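Local coordinates for protein ACDH-11, isoform b (Caenorhabditis elegans, PDB 4Y9J) that is a flavoprotein of the acyl-CoA dehydrogenase family that binds flavin-adenine dinucleotide and assembles from four chains, at residues 410-415 against 436-442. Sequence-based numbering, arbitrary orientation.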
ATOM      1  N   ALA B 410      -5.087  27.394 -16.713  1.00 27.24           N
ATOM      2  CA  ALA B 410      -4.758  26.893 -15.371  1.00 27.58           C
ATOM      3  C   ALA B 410      -3.498  25.990 -15.356  1.00 26.77           C
ATOM      4  O   ALA B 410      -2.614  26.235 -14.565  1.00 28.29           O
ATOM      5  CB  ALA B 410      -5.923  26.123 -14.768  1.00 27.32           C
ATOM      6  N   VAL B 411      -3.413  24.994 -16.228  1.00 27.12           N
ATOM      7  CA  VAL B 411      -2.268  24.097 -16.151  1.00 26.93           C
ATOM      8  C   VAL B 411      -0.954  24.792 -16.507  1.00 28.82           C
ATOM      9  O   VAL B 411      -0.023  24.698 -15.758  1.00 27.92           O
ATOM     10  CB  VAL B 411      -2.448  22.790 -16.926  1.00 27.46           C
ATOM     11  CG1 VAL B 411      -1.155  21.965 -16.941  1.00 27.68           C
ATOM     12  CG2 VAL B 411      -3.579  21.941 -16.291  1.00 28.85           C
ATOM     13  N   PRO B 412      -0.890  25.540 -17.619  1.00 26.35           N
ATOM     14  CA  PRO B 412       0.396  26.211 -17.810  1.00 30.02           C
ATOM     15  C   PRO B 412       0.771  27.209 -16.722  1.00 29.55           C
ATOM     16  O   PRO B 412       1.972  27.347 -16.453  1.00 29.68           O
ATOM     17  CB  PRO B 412       0.230  26.960 -19.129  1.00 29.13           C
ATOM     18  CG  PRO B 412      -0.855  26.186 -19.845  1.00 29.82           C
ATOM     19  CD  PRO B 412      -1.790  25.693 -18.777  1.00 29.08           C
ATOM     20  N   MET B 413      -0.205  27.922 -16.163  1.00 27.68           N
ATOM     21  CA  MET B 413       0.118  28.851 -15.103  1.00 29.39           C
ATOM     22  C   MET B 413       0.562  28.103 -13.805  1.00 28.65           C
ATOM     23  O   MET B 413       1.529  28.504 -13.164  1.00 28.72           O
ATOM     24  CB  MET B 413      -1.053  29.760 -14.765  1.00 33.09           C
ATOM     25  CG  MET B 413      -0.543  30.976 -13.980  1.00 39.66           C
ATOM     26  SD  MET B 413      -1.818  32.121 -13.587  1.00 42.28           S
ATOM     27  CE  MET B 413      -2.032  32.757 -15.272  1.00 38.91           C
ATOM     28  N   VAL B 414      -0.104  27.042 -13.421  1.00 26.48           N
ATOM     29  CA  VAL B 414       0.291  26.343 -12.204  1.00 26.72           C
ATOM     30  C   VAL B 414       1.642  25.633 -12.454  1.00 28.50           C
ATOM     31  O   VAL B 414       2.473  25.645 -11.571  1.00 26.75           O
ATOM     32  CB  VAL B 414      -0.760  25.345 -11.729  1.00 27.17           C
ATOM     33  CG1 VAL B 414      -0.272  24.558 -10.516  1.00 26.88           C
ATOM     34  CG2 VAL B 414      -2.006  26.104 -11.361  1.00 28.10           C
ATOM     35  N   SER B 415       1.870  25.154 -13.691  1.00 27.64           N
ATOM     36  CA  SER B 415       3.174  24.569 -14.035  1.00 29.15           C
ATOM     37  C   SER B 415       4.313  25.600 -13.815  1.00 29.25           C
ATOM     38  O   SER B 415       5.385  25.244 -13.327  1.00 28.58           O
ATOM     39  CB  SER B 415       3.156  24.002 -15.455  1.00 27.62           C
ATOM     40  OG  SER B 415       4.407  23.480 -15.831  1.00 25.24           O
ATOM     41  N   LEU B 436      -1.119  21.243  -9.230  1.00 26.10           N
ATOM     42  CA  LEU B 436      -1.008  21.023 -10.680  1.00 25.21           C
ATOM     43  C   LEU B 436      -1.904  19.847 -11.149  1.00 25.79           C
ATOM     44  O   LEU B 436      -2.663  19.962 -12.142  1.00 25.05           O
ATOM     45  CB  LEU B 436       0.423  20.708 -11.077  1.00 26.35           C
ATOM     46  CG  LEU B 436       0.691  20.463 -12.534  1.00 28.86           C
ATOM     47  CD1 LEU B 436       0.504  21.702 -13.375  1.00 28.71           C
ATOM     48  CD2 LEU B 436       2.088  19.929 -12.695  1.00 32.54           C
ATOM     49  N   ARG B 437      -1.820  18.714 -10.433  1.00 24.06           N
ATOM     50  CA  ARG B 437      -2.571  17.508 -10.782  1.00 23.76           C
ATOM     51  C   ARG B 437      -4.110  17.818 -10.776  1.00 23.02           C
ATOM     52  O   ARG B 437      -4.857  17.393 -11.674  1.00 25.13           O
ATOM     53  CB  ARG B 437      -2.186  16.367  -9.841  1.00 24.81           C
ATOM     54  CG  ARG B 437      -0.711  15.902 -10.060  1.00 24.95           C
ATOM     55  CD  ARG B 437      -0.468  14.607  -9.345  1.00 26.27           C
ATOM     56  NE  ARG B 437      -0.416  14.773  -7.923  1.00 23.89           N
ATOM     57  CZ  ARG B 437      -1.390  14.587  -7.067  1.00 26.00           C
ATOM     58  NH1 ARG B 437      -2.579  14.135  -7.447  1.00 24.32           N
ATOM     59  NH2 ARG B 437      -1.121  14.769  -5.776  1.00 27.01           N
ATOM     60  N   ASP B 438      -4.549  18.500  -9.740  1.00 23.92           N
ATOM     61  CA  ASP B 438      -5.925  18.935  -9.575  1.00 26.23           C
ATOM     62  C   ASP B 438      -6.389  19.998 -10.609  1.00 26.52           C
ATOM     63  O   ASP B 438      -7.458  19.867 -11.200  1.00 28.33           O
ATOM     64  CB  ASP B 438      -6.213  19.357  -8.125  1.00 25.05           C
ATOM     65  CG  ASP B 438      -6.131  18.140  -7.087  1.00 28.48           C
ATOM     66  OD1 ASP B 438      -5.831  16.943  -7.457  1.00 28.69           O
ATOM     67  OD2 ASP B 438      -6.403  18.370  -5.840  1.00 27.90           O
ATOM     68  N   ALA B 439      -5.547  20.997 -10.864  1.00 25.66           N
ATOM     69  CA  ALA B 439      -5.845  22.023 -11.861  1.00 28.91           C
ATOM     70  C   ALA B 439      -6.058  21.393 -13.252  1.00 26.99           C
ATOM     71  O   ALA B 439      -6.844  21.900 -14.038  1.00 26.82           O
ATOM     72  CB  ALA B 439      -4.700  23.044 -11.932  1.00 30.84           C
ATOM     73  N   GLN B 440      -5.384  20.274 -13.541  1.00 24.45           N
ATOM     74  CA  GLN B 440      -5.533  19.562 -14.795  1.00 25.59           C
ATOM     75  C   GLN B 440      -6.928  18.953 -15.013  1.00 24.54           C
ATOM     76  O   GLN B 440      -7.297  18.658 -16.142  1.00 27.06           O
ATOM     77  CB  GLN B 440      -4.383  18.548 -14.972  1.00 23.78           C
ATOM     78  CG  GLN B 440      -4.443  17.643 -16.172  1.00 23.42           C
ATOM     79  CD  GLN B 440      -4.298  18.427 -17.488  1.00 25.98           C
ATOM     80  OE1 GLN B 440      -5.331  18.819 -18.118  1.00 28.70           O
ATOM     81  NE2 GLN B 440      -3.116  18.736 -17.840  1.00 22.25           N
ATOM     82  N   VAL B 441      -7.711  18.733 -13.949  1.00 25.89           N
ATOM     83  CA  VAL B 441      -9.088  18.307 -14.186  1.00 25.35           C
ATOM     84  C   VAL B 441      -9.962  19.410 -14.901  1.00 26.00           C
ATOM     85  O   VAL B 441     -10.906  19.110 -15.635  1.00 25.04           O
ATOM     86  CB  VAL B 441      -9.787  17.845 -12.899  1.00 25.14           C
ATOM     87  CG1 VAL B 441     -10.364  18.984 -12.099  1.00 25.73           C
ATOM     88  CG2 VAL B 441     -10.856  16.815 -13.287  1.00 26.93           C
ATOM     89  N   THR B 442      -9.599  20.646 -14.623  1.00 24.88           N
ATOM     90  CA  THR B 442     -10.489  21.792 -14.918  1.00 26.80           C
ATOM     91  C   THR B 442     -10.732  22.051 -16.435  1.00 30.89           C
ATOM     92  O   THR B 442     -11.826  22.443 -16.762  1.00 29.73           O
ATOM     93  CB  THR B 442     -10.150  23.073 -14.148  1.00 26.75           C
ATOM     94  OG1 THR B 442      -8.903  23.665 -14.554  1.00 28.11           O
ATOM     95  CG2 THR B 442     -10.120  22.861 -12.677  1.00 26.19           C
TER
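Val411 and Val414 of helix 389-419 pack against Leu436, Ala439 and Gln440 of segment 436-442, inside the C-terminal helical domain of the acyl-CoA dehydrogenase fold. Val411 CG2 lies against the Gln440 backbone, 3.4 Å from its CA, while CG1, anti to the backbone N (chi1 173°), turns to Leu436 CD1 at 3.9 Å; there the two side chains cross at about a right angle. Leu436 CD1 also sits 3.7 Å from Ser415 N, an amide already bonded to Val411 O, so this methyl rests on the helix backbone itself. Val414 spreads its two methyls along one face: CG1 reaches Leu436 CA at 3.6 Å and CG2 meets Ala439 CB at 4.1 Å. Gln440, bent at chi2 (66°), passes its amide alongside the Val411 methyls, and its NE2 hydrogen-bonds Ser415 OG of the second subunit, whose own Gln440 NE2 bonds Ser415 OG here, tying the contact into the subunit interface. Val441 touches the bound flavin-adenine dinucleotide. The type I turn from Ala439 to Thr442 brings Thr442 OG1 beside Ala410 CB; OG1 also hydrogen-bonds Ser323 OG. Ala439 O accepts both Thr442 N and Thr442 OG1, the latter at 2.8 Å in the carbonyl plane, with a C=O...OG1 angle of 150°.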